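Side-chain contacts in Bd0816 (Bdellovibrio bacteriovorus HD100, PDB 5CER), which probably acts as a serine-type D-Ala-D-Ala carboxypeptidase of the peptidase S13 family: residues Ser35-Thr40 with Asp293-Ala298; Ala238-Asp243 with Cys270-Lys275; Gly332-Lys337 with Asn367-Leu372; Ile345-Asp350 with Gly359-Met364. The protein carries 2 engineered substitutions. All blocks are in the same frame, centred on the assembly; numbering follows the deposited sequence.

How the interactions relate
From the N terminus, helix 35-47 supplies the first partner of interaction 1, which closes a long loop when the chain returns at 293-298. Interaction 2 is nested in that loop, joining the end of helix 228-239 to the start of helix 270-286; the two contacts touch through I38 CD1 and M273 SD. Interactions 3 and 4 follow in series, with 4 nested inside 3. Both lay helix 356-375 on neighbouring strands of the large antiparallel sheet and meet where I369 CD1 packs on I345 CD1. Interaction 2 also touches interaction 4, C270 SG resting on L346 CD1. Helix 35-47 reaches the same sheet as helix 356-375, through edge strand 296-297 in interaction 1.

Interaction 1: residues Ser35-Thr40 with Asp293-Ala298; sequences SKVITT and DVLSVA
T40 lays its methyl over one branch of V294: the two CG2 atoms are 4.0 Å apart, and the side chains slide past each other in opposite directions. One turn earlier on the helix, V37 touches L295, whose own CA-CB bond does not aim at the helix but whose end swings closer, bringing CD2 to 4.3 Å from V37 CG2. The pairs T40-V294 and V37-L295 form two small apolar patches, i and i+3 on one helix face against consecutive residues of the chain leading into strand 296-297.

The first torsion of T40 (chi1 -67°) sets CG2 anti to the backbone N and sends the hydroxyl back along the helix, where OG1 gives a 2.7 Å hydrogen bond to K36 O. That carbonyl also takes T40 N, the two donors coming from opposite faces of its plane. N211 ND2 of helix 203-213 bonds both T40 OG1 and V294 O, a polar bridge beside the methyls.

K36 NZ bonds S214 OG and N216 OD1, an arrangement consistent with the SxxK lysine and SxN motif of penicillin-binding enzymes, although the deposited chain has alanine for the first serine. The contact lies close behind the probable active site. Across the interface the chemistry is purely methyl on methyl, which implies that shape fits these segments together, while the buried polar atoms T40 OG1 and V294 O are satisfied by bonds alongside.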
loop_
_atom_site.group_PDB
_atom_site.type_symbol
_atom_site.label_atom_id
_atom_site.label_comp_id
_atom_site.label_asym_id
_atom_site.label_seq_id
_atom_site.Cartn_x
_atom_site.Cartn_y
_atom_site.Cartn_z
ATOM N N SER A 35 9.119 -4.066 -6.302
ATOM C CA SER A 35 10.434 -4.047 -5.638
ATOM C C SER A 35 10.398 -4.521 -4.188
ATOM O O SER A 35 11.356 -5.162 -3.726
ATOM C CB SER A 35 11.004 -2.623 -5.615
ATOM O OG SER A 35 11.382 -2.180 -6.882
ATOM N N LYS A 36 9.333 -4.168 -3.466
ATOM C CA LYS A 36 9.207 -4.559 -2.052
ATOM C C LYS A 36 9.120 -6.058 -1.822
ATOM O O LYS A 36 9.478 -6.559 -0.755
ATOM C CB LYS A 36 8.049 -3.818 -1.389
ATOM C CG LYS A 36 8.272 -2.310 -1.292
ATOM C CD LYS A 36 7.067 -1.620 -0.660
ATOM C CE LYS A 36 7.320 -0.152 -0.396
ATOM N NZ LYS A 36 6.790 0.744 -1.463
ATOM N N VAL A 37 8.639 -6.775 -2.818
ATOM C CA VAL A 37 8.639 -8.247 -2.783
ATOM C C VAL A 37 10.088 -8.781 -2.660
ATOM O O VAL A 37 10.339 -9.715 -1.922
ATOM C CB VAL A 37 7.942 -8.878 -4.007
ATOM C CG1 VAL A 37 7.900 -10.386 -3.855
ATOM C CG2 VAL A 37 6.520 -8.348 -4.116
ATOM N N ILE A 38 10.998 -8.148 -3.393
ATOM C CA ILE A 38 12.388 -8.539 -3.386
ATOM C C ILE A 38 13.046 -8.109 -2.089
ATOM O O ILE A 38 13.800 -8.871 -1.483
ATOM C CB ILE A 38 13.137 -7.946 -4.597
ATOM C CG1 ILE A 38 12.500 -8.446 -5.909
ATOM C CG2 ILE A 38 14.627 -8.324 -4.533
ATOM C CD1 ILE A 38 13.076 -7.832 -7.167
ATOM N N THR A 39 12.772 -6.881 -1.671
ATOM C CA THR A 39 13.252 -6.391 -0.382
ATOM C C THR A 39 12.809 -7.304 0.762
ATOM O O THR A 39 13.630 -7.676 1.646
ATOM C CB THR A 39 12.816 -4.946 -0.180
ATOM O OG1 THR A 39 13.345 -4.141 -1.259
ATOM C CG2 THR A 39 13.346 -4.421 1.129
ATOM N N THR A 40 11.555 -7.742 0.681
ATOM C CA THR A 40 10.984 -8.708 1.596
ATOM C C THR A 40 11.746 -10.027 1.646
ATOM O O THR A 40 12.026 -10.567 2.740
ATOM C CB THR A 40 9.476 -8.948 1.266
ATOM O OG1 THR A 40 8.730 -7.756 1.544
ATOM C CG2 THR A 40 8.881 -10.067 2.079
ATOM N N ASP A 293 1.349 -14.418 4.711
ATOM C CA ASP A 293 1.882 -13.859 5.939
ATOM C C ASP A 293 2.749 -12.634 5.753
ATOM O O ASP A 293 3.064 -11.948 6.731
ATOM C CB ASP A 293 2.664 -14.933 6.721
ATOM C CG ASP A 293 1.762 -16.015 7.260
ATOM O OD1 ASP A 293 0.718 -15.675 7.823
ATOM O OD2 ASP A 293 2.058 -17.223 7.105
ATOM N N VAL A 294 3.181 -12.355 4.521
ATOM C CA VAL A 294 3.933 -11.129 4.210
ATOM C C VAL A 294 3.334 -10.261 3.096
ATOM O O VAL A 294 3.666 -9.098 3.004
ATOM C CB VAL A 294 5.432 -11.443 3.934
ATOM C CG1 VAL A 294 6.066 -12.124 5.117
ATOM C CG2 VAL A 294 5.622 -12.307 2.705
ATOM N N LEU A 295 2.521 -10.836 2.203
ATOM C CA LEU A 295 1.902 -10.064 1.136
ATOM C C LEU A 295 0.410 -10.021 1.356
ATOM O O LEU A 295 -0.186 -10.929 1.957
ATOM C CB LEU A 295 2.225 -10.697 -0.220
ATOM C CG LEU A 295 3.685 -10.812 -0.636
ATOM C CD1 LEU A 295 3.791 -11.322 -2.052
ATOM C CD2 LEU A 295 4.420 -9.501 -0.531
ATOM N N SER A 296 -0.198 -9.008 0.798
ATOM C CA SER A 296 -1.617 -8.729 0.947
ATOM C C SER A 296 -2.493 -9.746 0.230
ATOM O O SER A 296 -2.074 -10.305 -0.776
ATOM C CB SER A 296 -1.934 -7.327 0.408
ATOM O OG SER A 296 -1.039 -6.359 0.937
ATOM N N VAL A 297 -3.714 -9.923 0.738
ATOM C CA VAL A 297 -4.689 -10.807 0.151
ATOM C C VAL A 297 -5.832 -9.984 -0.384
ATOM O O VAL A 297 -6.422 -9.206 0.363
ATOM C CB VAL A 297 -5.254 -11.791 1.195
ATOM C CG1 VAL A 297 -6.281 -12.707 0.567
ATOM C CG2 VAL A 297 -4.108 -12.614 1.787
ATOM N N ALA A 298 -6.149 -10.168 -1.666
ATOM C CA ALA A 298 -7.196 -9.409 -2.332
ATOM C C ALA A 298 -8.482 -9.443 -1.541
ATOM O O ALA A 298 -8.968 -10.503 -1.182
ATOM C CB ALA A 298 -7.437 -9.913 -3.735
#

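Interaction 2: residues Ala238-Asp243 with Cys270-Lys275; sequences ATLKAD and CETMIK
K275 reaches across L240 rather than stopping against it. Its CB lies 4.3 Å from L240 CD2, and beyond CG the extended chain runs alongside the carbonyl, CD 3.5 Å from L240 O, and ends with NZ on that oxygen. The NZ to L240 O hydrogen bond is 3.2 Å long, with a C=O...N angle of 157° and the donor tilted 20° from the carbonyl plane, so it arrives nearly head-on. L240 is therefore engaged twice by one lysine, through its side chain and through its carbonyl. That carbonyl sits at the C-terminal end of a helix, where a positive charge would probably be welcome.

The other branch of L240 points to the preceding turn of the partner helix: CD1 meets T272 CG2 at 4.3 Å. T272 and K275, three residues apart, form one ridge of helix 270-286, and the leucine spans both. T272 turns its hydroxyl to T269 OG1, which keeps its methyl for the leucine.

This is where helix 228-239 ends, in the mainly helical part of a penicillin-binding, beta-lactamase-like domain. Helix 270-286 lies between that helix end and the antiparallel sheet, which it meets on its other flank through C270 and M273.

K241 leaves helical geometry with a positive phi (50°), and its side chain leads away from K275 and folds back over the helix end, where NZ bonds A238 O at 3.1 Å.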
loop_
_atom_site.group_PDB
_atom_site.type_symbol
_atom_site.label_atom_id
_atom_site.label_comp_id
_atom_site.label_asym_id
_atom_site.label_seq_id
_atom_site.Cartn_x
_atom_site.Cartn_y
_atom_site.Cartn_z
ATOM N N ALA A 238 23.714 -14.340 -5.470
ATOM C CA ALA A 238 23.733 -15.639 -4.812
ATOM C C ALA A 238 22.343 -16.262 -4.794
ATOM O O ALA A 238 22.173 -17.431 -5.078
ATOM C CB ALA A 238 24.325 -15.505 -3.405
ATOM N N THR A 239 21.351 -15.493 -4.397
ATOM C CA THR A 239 19.989 -16.024 -4.218
ATOM C C THR A 239 19.194 -16.023 -5.522
ATOM O O THR A 239 18.536 -16.986 -5.797
ATOM C CB THR A 239 19.205 -15.215 -3.155
ATOM O OG1 THR A 239 19.950 -15.175 -1.932
ATOM C CG2 THR A 239 17.823 -15.816 -2.894
ATOM N N LEU A 240 19.248 -14.949 -6.299
ATOM C CA LEU A 240 18.445 -14.833 -7.506
ATOM C C LEU A 240 19.196 -15.204 -8.793
ATOM O O LEU A 240 18.616 -15.169 -9.877
ATOM C CB LEU A 240 17.873 -13.432 -7.608
ATOM C CG LEU A 240 16.928 -13.009 -6.492
ATOM C CD1 LEU A 240 16.521 -11.561 -6.675
ATOM C CD2 LEU A 240 15.681 -13.880 -6.445
ATOM N N LYS A 241 20.469 -15.577 -8.675
ATOM C CA LYS A 241 21.309 -15.861 -9.827
ATOM C C LYS A 241 21.218 -14.735 -10.846
ATOM O O LYS A 241 21.101 -14.967 -12.036
ATOM C CB LYS A 241 20.936 -17.200 -10.460
ATOM C CG LYS A 241 21.014 -18.406 -9.539
ATOM C CD LYS A 241 22.296 -18.400 -8.695
ATOM C CE LYS A 241 22.732 -19.778 -8.217
ATOM N NZ LYS A 241 22.416 -19.979 -6.780
ATOM N N ALA A 242 21.371 -13.507 -10.366
ATOM C CA ALA A 242 21.060 -12.316 -11.135
ATOM C C ALA A 242 22.106 -11.231 -10.966
ATOM O O ALA A 242 22.559 -10.959 -9.844
ATOM C CB ALA A 242 19.731 -11.797 -10.689
ATOM N N ASP A 243 22.537 -10.649 -12.080
ATOM C CA ASP A 243 23.439 -9.503 -12.045
ATOM C C ASP A 243 22.739 -8.295 -12.706
ATOM O O ASP A 243 21.526 -8.331 -12.928
ATOM C CB ASP A 243 24.784 -9.851 -12.667
ATOM C CG ASP A 243 24.669 -10.282 -14.117
ATOM O OD1 ASP A 243 23.699 -9.928 -14.810
ATOM O OD2 ASP A 243 25.628 -10.911 -14.605
ATOM N N CYS A 270 11.025 -9.697 -15.828
ATOM C CA CYS A 270 9.821 -10.312 -15.345
ATOM C C CYS A 270 10.137 -11.700 -14.783
ATOM O O CYS A 270 9.524 -12.145 -13.824
ATOM C CB CYS A 270 8.782 -10.358 -16.478
ATOM S SG CYS A 270 7.076 -10.484 -15.926
ATOM N N GLU A 271 11.070 -12.388 -15.433
ATOM C CA GLU A 271 11.627 -13.651 -14.952
ATOM C C GLU A 271 12.135 -13.529 -13.517
ATOM O O GLU A 271 11.924 -14.407 -12.687
ATOM C CB GLU A 271 12.774 -14.109 -15.885
ATOM C CG GLU A 271 13.641 -15.228 -15.339
ATOM C CD GLU A 271 14.580 -15.813 -16.351
ATOM O OE1 GLU A 271 15.058 -15.044 -17.215
ATOM O OE2 GLU A 271 14.791 -17.069 -16.362
ATOM N N THR A 272 12.860 -12.457 -13.262
ATOM C CA THR A 272 13.451 -12.227 -11.941
ATOM C C THR A 272 12.363 -12.134 -10.836
ATOM O O THR A 272 12.565 -12.616 -9.717
ATOM C CB THR A 272 14.328 -10.943 -11.930
ATOM O OG1 THR A 272 15.365 -11.042 -12.903
ATOM C CG2 THR A 272 14.958 -10.732 -10.561
ATOM N N MET A 273 11.226 -11.536 -11.173
ATOM C CA MET A 273 10.090 -11.416 -10.237
ATOM C C MET A 273 9.448 -12.753 -9.953
ATOM O O MET A 273 9.090 -13.009 -8.815
ATOM C CB MET A 273 9.019 -10.456 -10.757
ATOM C CG MET A 273 9.478 -9.021 -10.819
ATOM S SD MET A 273 9.980 -8.300 -9.232
ATOM C CE MET A 273 8.675 -8.861 -8.099
ATOM N N ILE A 274 9.358 -13.619 -10.960
ATOM C CA ILE A 274 8.891 -15.004 -10.775
ATOM C C ILE A 274 9.868 -15.783 -9.865
ATOM O O ILE A 274 9.417 -16.497 -8.966
ATOM C CB ILE A 274 8.716 -15.757 -12.104
ATOM C CG1 ILE A 274 7.651 -15.081 -12.968
ATOM C CG2 ILE A 274 8.310 -17.203 -11.863
ATOM C CD1 ILE A 274 6.293 -14.902 -12.303
ATOM N N LYS A 275 11.174 -15.659 -10.105
ATOM C CA LYS A 275 12.168 -16.311 -9.217
ATOM C C LYS A 275 11.995 -15.887 -7.773
ATOM O O LYS A 275 11.901 -16.717 -6.895
ATOM C CB LYS A 275 13.594 -15.984 -9.611
ATOM C CG LYS A 275 14.111 -16.814 -10.744
ATOM C CD LYS A 275 15.569 -16.479 -11.000
ATOM C CE LYS A 275 15.994 -16.787 -12.423
ATOM N NZ LYS A 275 17.388 -16.302 -12.632
#

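Interaction 3: residues Gly332-Lys337 with Asn367-Leu372; sequences GSISTK and NKISQL
I334, on strand 327-336, is the residue that meets the helix, touching both I369 and L372; the contact is one piece of the helix-on-sheet layer of a penicillin-binding, beta-lactamase-like domain, with helix 356-375 lying over the antiparallel sheet. Coming along the strand, the chain turns a corner at G332, with phi 161° and psi -140°, angles at which a CB would press on the carbonyl oxygen of the residue before. S333 then points away from the helix, toward I318 and L291.

I334 turns to the helix. Its CG1 branch takes the cramped place between the backbone N and the carbonyl carbon (chi1 53°), with the chain extended beyond it, so CD1 is carried out to the helix and CG2 is left beside the backbone N. The two branches meet different partners: CG2 slides past I369 CG2, 4.1 Å away, while the arm ending in CD1 crosses the side chain of L372 at about a right angle. F343 and M317, from the flanking strands, touch both I334 and I369 and help enclose the pair.

S335 is back on the far face, its OG bonded to K380 O. T336 again has its CB directed at the helix but stays short of contact, its hydroxyl bonded to E338 N and G339 O. The outer side of the helix meets a second molecule, for S370 OG and Q371 NE2 bond the backbone of a neighbouring chain. At the crossing it is the first side-chain carbon of L372 that takes the isoleucine tip, CD1 of I334 resting 3.9 Å from CB of L372.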
loop_
_atom_site.group_PDB
_atom_site.type_symbol
_atom_site.label_atom_id
_atom_site.label_comp_id
_atom_site.label_asym_id
_atom_site.label_seq_id
_atom_site.Cartn_x
_atom_site.Cartn_y
_atom_site.Cartn_z
ATOM N N GLY A 332 2.547 -11.591 -7.576
ATOM C CA GLY A 332 2.051 -12.423 -6.497
ATOM C C GLY A 332 1.612 -13.785 -6.982
ATOM O O GLY A 332 2.286 -14.393 -7.789
ATOM N N SER A 333 0.499 -14.294 -6.447
ATOM C CA SER A 333 -0.067 -15.541 -6.924
ATOM C C SER A 333 -1.590 -15.511 -6.944
ATOM O O SER A 333 -2.228 -14.777 -6.201
ATOM C CB SER A 333 0.415 -16.714 -6.073
ATOM O OG SER A 333 -0.232 -16.707 -4.818
ATOM N N ILE A 334 -2.152 -16.342 -7.807
ATOM C CA ILE A 334 -3.597 -16.507 -7.911
ATOM C C ILE A 334 -3.872 -17.939 -7.535
ATOM O O ILE A 334 -3.075 -18.863 -7.859
ATOM C CB ILE A 334 -4.109 -16.188 -9.328
ATOM C CG1 ILE A 334 -3.372 -16.974 -10.424
ATOM C CG2 ILE A 334 -3.988 -14.674 -9.613
ATOM C CD1 ILE A 334 -3.953 -16.751 -11.840
ATOM N N SER A 335 -4.990 -18.142 -6.856
ATOM C CA SER A 335 -5.404 -19.470 -6.449
ATOM C C SER A 335 -6.628 -19.822 -7.305
ATOM O O SER A 335 -7.618 -19.149 -7.221
ATOM C CB SER A 335 -5.759 -19.475 -4.970
ATOM O OG SER A 335 -6.525 -20.616 -4.629
ATOM N N THR A 336 -6.530 -20.917 -8.051
ATOM C CA THR A 336 -7.517 -21.337 -9.022
ATOM C C THR A 336 -7.802 -22.805 -8.836
ATOM O O THR A 336 -7.067 -23.516 -8.143
ATOM C CB THR A 336 -6.974 -21.162 -10.452
ATOM O OG1 THR A 336 -6.028 -22.201 -10.768
ATOM C CG2 THR A 336 -6.291 -19.810 -10.618
ATOM N N LYS A 337 -8.844 -23.289 -9.502
ATOM C CA LYS A 337 -9.172 -24.715 -9.448
ATOM C C LYS A 337 -8.090 -25.635 -10.032
ATOM O O LYS A 337 -8.151 -26.830 -9.818
ATOM C CB LYS A 337 -10.556 -24.979 -10.076
ATOM C CG LYS A 337 -11.680 -24.350 -9.272
ATOM C CD LYS A 337 -13.058 -24.830 -9.694
ATOM C CE LYS A 337 -14.199 -24.063 -9.014
ATOM N NZ LYS A 337 -14.379 -22.688 -9.608
ATOM N N ASN A 367 -8.318 -6.930 -15.190
ATOM C CA ASN A 367 -8.929 -7.760 -16.196
ATOM C C ASN A 367 -7.989 -8.844 -16.696
ATOM O O ASN A 367 -8.425 -9.958 -16.986
ATOM C CB ASN A 367 -9.471 -6.896 -17.337
ATOM C CG ASN A 367 -10.663 -6.042 -16.921
ATOM O OD1 ASN A 367 -11.297 -6.237 -15.844
ATOM N ND2 ASN A 367 -11.010 -5.128 -17.777
ATOM N N LYS A 368 -6.699 -8.545 -16.717
ATOM C CA LYS A 368 -5.704 -9.533 -17.100
ATOM C C LYS A 368 -5.652 -10.647 -16.097
ATOM O O LYS A 368 -5.699 -11.801 -16.459
ATOM C CB LYS A 368 -4.344 -8.887 -17.218
ATOM C CG LYS A 368 -3.541 -9.363 -18.411
ATOM C CD LYS A 368 -2.374 -8.413 -18.661
ATOM C CE LYS A 368 -2.101 -8.043 -20.107
ATOM N NZ LYS A 368 -3.144 -8.279 -21.114
ATOM N N ILE A 369 -5.628 -10.293 -14.818
ATOM C CA ILE A 369 -5.705 -11.286 -13.726
ATOM C C ILE A 369 -6.965 -12.136 -13.791
ATOM O O ILE A 369 -6.887 -13.360 -13.676
ATOM C CB ILE A 369 -5.590 -10.610 -12.330
ATOM C CG1 ILE A 369 -4.157 -10.176 -12.091
ATOM C CG2 ILE A 369 -6.048 -11.525 -11.190
ATOM C CD1 ILE A 369 -3.149 -11.309 -12.035
ATOM N N SER A 370 -8.111 -11.496 -13.998
ATOM C CA SER A 370 -9.361 -12.232 -14.181
ATOM C C SER A 370 -9.298 -13.239 -15.345
ATOM O O SER A 370 -9.797 -14.351 -15.226
ATOM C CB SER A 370 -10.536 -11.286 -14.350
ATOM O OG SER A 370 -10.650 -10.444 -13.213
ATOM N N GLN A 371 -8.714 -12.814 -16.459
ATOM C CA GLN A 371 -8.563 -13.665 -17.618
ATOM C C GLN A 371 -7.705 -14.883 -17.304
ATOM O O GLN A 371 -8.098 -16.036 -17.625
ATOM C CB GLN A 371 -7.988 -12.862 -18.773
ATOM C CG GLN A 371 -8.073 -13.573 -20.135
ATOM C CD GLN A 371 -9.492 -14.078 -20.501
ATOM O OE1 GLN A 371 -10.483 -13.351 -20.376
ATOM N NE2 GLN A 371 -9.573 -15.325 -20.975
ATOM N N LEU A 372 -6.576 -14.656 -16.624
ATOM C CA LEU A 372 -5.714 -15.764 -16.217
ATOM C C LEU A 372 -6.470 -16.718 -15.314
ATOM O O LEU A 372 -6.384 -17.943 -15.477
ATOM C CB LEU A 372 -4.522 -15.251 -15.431
ATOM C CG LEU A 372 -3.423 -14.451 -16.114
ATOM C CD1 LEU A 372 -2.319 -14.036 -15.169
ATOM C CD2 LEU A 372 -2.808 -15.202 -17.306
#

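Interaction 4: residues Ile345-Asp350 with Gly359-Met364; sequences ILLHTD and GVASQM
L347 on strand 339-348 faces A361 on helix 356-375, their CA atoms 7.0 Å apart, and alternation along the extended chain turns L347 and T349 to the helix while H348 points away. L347 carries the contact through a single methyl: CD1 lies 4.0 Å from A361 CB, 3.8 Å from A361 O and 3.9 Å from M364 CE. M364, which bends at chi3 (58°), curls its terminal methyl back onto that leucine, and the two side chains pass at a slant. A361 and M364 are poorly ordered, so these distances are approximate.

T349 also touches the alanine, CG2 to A361 CB at 3.7 Å. A chi1 of 59° turns that methyl to the helix, while OG1 bonds N325 O. On the far face, H348 stacks on Y3, and its NE2 makes a weak hydrogen bond to D350 OD1, an oxygen that also has a salt bridge with K326.

Small A361 lets the helix come close to the strand, with V2 covering A361, L347 and M364 together. The arrangement is a strand followed by a helix that packs back on the same sheet, as in the penicillin-binding, beta-lactamase-like fold.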
loop_
_atom_site.group_PDB
_atom_site.type_symbol
_atom_site.label_atom_id
_atom_site.label_comp_id
_atom_site.label_asym_id
_atom_site.label_seq_id
_atom_site.Cartn_x
_atom_site.Cartn_y
_atom_site.Cartn_z
ATOM N N ILE A 345 3.041 -8.776 -13.636
ATOM C CA ILE A 345 2.487 -7.969 -14.722
ATOM C C ILE A 345 3.059 -6.587 -14.636
ATOM O O ILE A 345 2.968 -5.914 -13.572
ATOM C CB ILE A 345 0.970 -7.872 -14.594
ATOM C CG1 ILE A 345 0.326 -9.263 -14.747
ATOM C CG2 ILE A 345 0.406 -6.969 -15.678
ATOM C CD1 ILE A 345 -1.098 -9.323 -14.220
ATOM N N LEU A 346 3.701 -6.161 -15.700
ATOM C CA LEU A 346 4.358 -4.887 -15.730
ATOM C C LEU A 346 3.764 -4.058 -16.884
ATOM O O LEU A 346 3.890 -4.441 -18.040
ATOM C CB LEU A 346 5.882 -5.110 -15.905
ATOM C CG LEU A 346 6.496 -6.046 -14.775
ATOM C CD1 LEU A 346 7.907 -6.530 -14.977
ATOM C CD2 LEU A 346 6.587 -5.174 -13.547
ATOM N N LEU A 347 3.179 -2.914 -16.556
ATOM C CA LEU A 347 2.660 -1.973 -17.544
ATOM C C LEU A 347 3.417 -0.627 -17.526
ATOM O O LEU A 347 3.922 -0.174 -16.485
ATOM C CB LEU A 347 1.172 -1.661 -17.283
ATOM C CG LEU A 347 -0.046 -2.592 -17.280
ATOM C CD1 LEU A 347 -1.332 -2.060 -17.888
ATOM C CD2 LEU A 347 0.449 -3.768 -18.040
ATOM N N HIS A 348 3.514 0.005 -18.699
ATOM C CA HIS A 348 4.022 1.363 -18.833
ATOM C C HIS A 348 2.855 2.309 -18.704
ATOM O O HIS A 348 1.723 1.978 -19.149
ATOM C CB HIS A 348 4.716 1.540 -20.195
ATOM C CG HIS A 348 5.205 2.943 -20.443
ATOM N ND1 HIS A 348 6.488 3.376 -20.165
ATOM C CD2 HIS A 348 4.546 4.031 -20.906
ATOM C CE1 HIS A 348 6.595 4.657 -20.461
ATOM N NE2 HIS A 348 5.435 5.080 -20.916
ATOM N N THR A 349 3.117 3.475 -18.105
ATOM C CA THR A 349 2.186 4.590 -18.065
ATOM C C THR A 349 2.977 5.874 -18.307
ATOM O O THR A 349 4.200 5.847 -18.228
ATOM C CB THR A 349 1.438 4.719 -16.702
ATOM O OG1 THR A 349 2.353 4.884 -15.594
ATOM C CG2 THR A 349 0.529 3.520 -16.475
ATOM N N ASP A 350 2.277 6.997 -18.552
ATOM C CA ASP A 350 2.895 8.362 -18.614
ATOM C C ASP A 350 2.001 9.420 -17.969
ATOM O O ASP A 350 1.158 10.037 -18.627
ATOM C CB ASP A 350 3.164 8.812 -20.078
ATOM C CG ASP A 350 4.088 7.854 -20.860
ATOM O OD1 ASP A 350 5.332 7.928 -20.636
ATOM O OD2 ASP A 350 3.541 7.103 -21.706
ATOM N N GLY A 359 -5.508 5.009 -13.695
ATOM C CA GLY A 359 -6.797 4.298 -13.628
ATOM C C GLY A 359 -7.012 3.306 -14.754
ATOM O O GLY A 359 -7.556 2.229 -14.538
ATOM N N VAL A 360 -6.595 3.685 -15.953
ATOM C CA VAL A 360 -6.703 2.821 -17.127
ATOM C C VAL A 360 -5.819 1.581 -16.930
ATOM O O VAL A 360 -6.247 0.479 -17.118
ATOM C CB VAL A 360 -6.315 3.610 -18.402
ATOM C CG1 VAL A 360 -6.178 2.697 -19.604
ATOM C CG2 VAL A 360 -7.331 4.685 -18.701
ATOM N N ALA A 361 -4.582 1.793 -16.503
ATOM C CA ALA A 361 -3.658 0.714 -16.251
ATOM C C ALA A 361 -4.174 -0.212 -15.185
ATOM O O ALA A 361 -4.071 -1.437 -15.325
ATOM C CB ALA A 361 -2.287 1.245 -15.859
ATOM N N SER A 362 -4.721 0.357 -14.112
ATOM C CA SER A 362 -5.282 -0.407 -12.986
ATOM C C SER A 362 -6.355 -1.432 -13.419
ATOM O O SER A 362 -6.255 -2.628 -13.074
ATOM C CB SER A 362 -5.841 0.599 -11.940
ATOM O OG SER A 362 -6.147 -0.112 -10.780
ATOM N N GLN A 363 -7.341 -1.011 -14.225
ATOM C CA GLN A 363 -8.394 -1.917 -14.670
ATOM C C GLN A 363 -7.889 -2.911 -15.742
ATOM O O GLN A 363 -8.409 -4.043 -15.827
ATOM C CB GLN A 363 -9.619 -1.164 -15.135
ATOM C CG GLN A 363 -10.892 -2.019 -15.157
ATOM C CD GLN A 363 -11.280 -2.556 -13.787
ATOM O OE1 GLN A 363 -11.154 -1.849 -12.772
ATOM N NE2 GLN A 363 -11.705 -3.821 -13.734
ATOM N N MET A 364 -6.879 -2.537 -16.531
ATOM C CA MET A 364 -6.256 -3.482 -17.465
ATOM C C MET A 364 -5.604 -4.628 -16.702
ATOM O O MET A 364 -5.788 -5.777 -17.040
ATOM C CB MET A 364 -5.204 -2.807 -18.338
ATOM C CG MET A 364 -5.762 -1.884 -19.405
ATOM S SD MET A 364 -4.472 -1.032 -20.373
ATOM C CE MET A 364 -3.504 -2.367 -21.070
#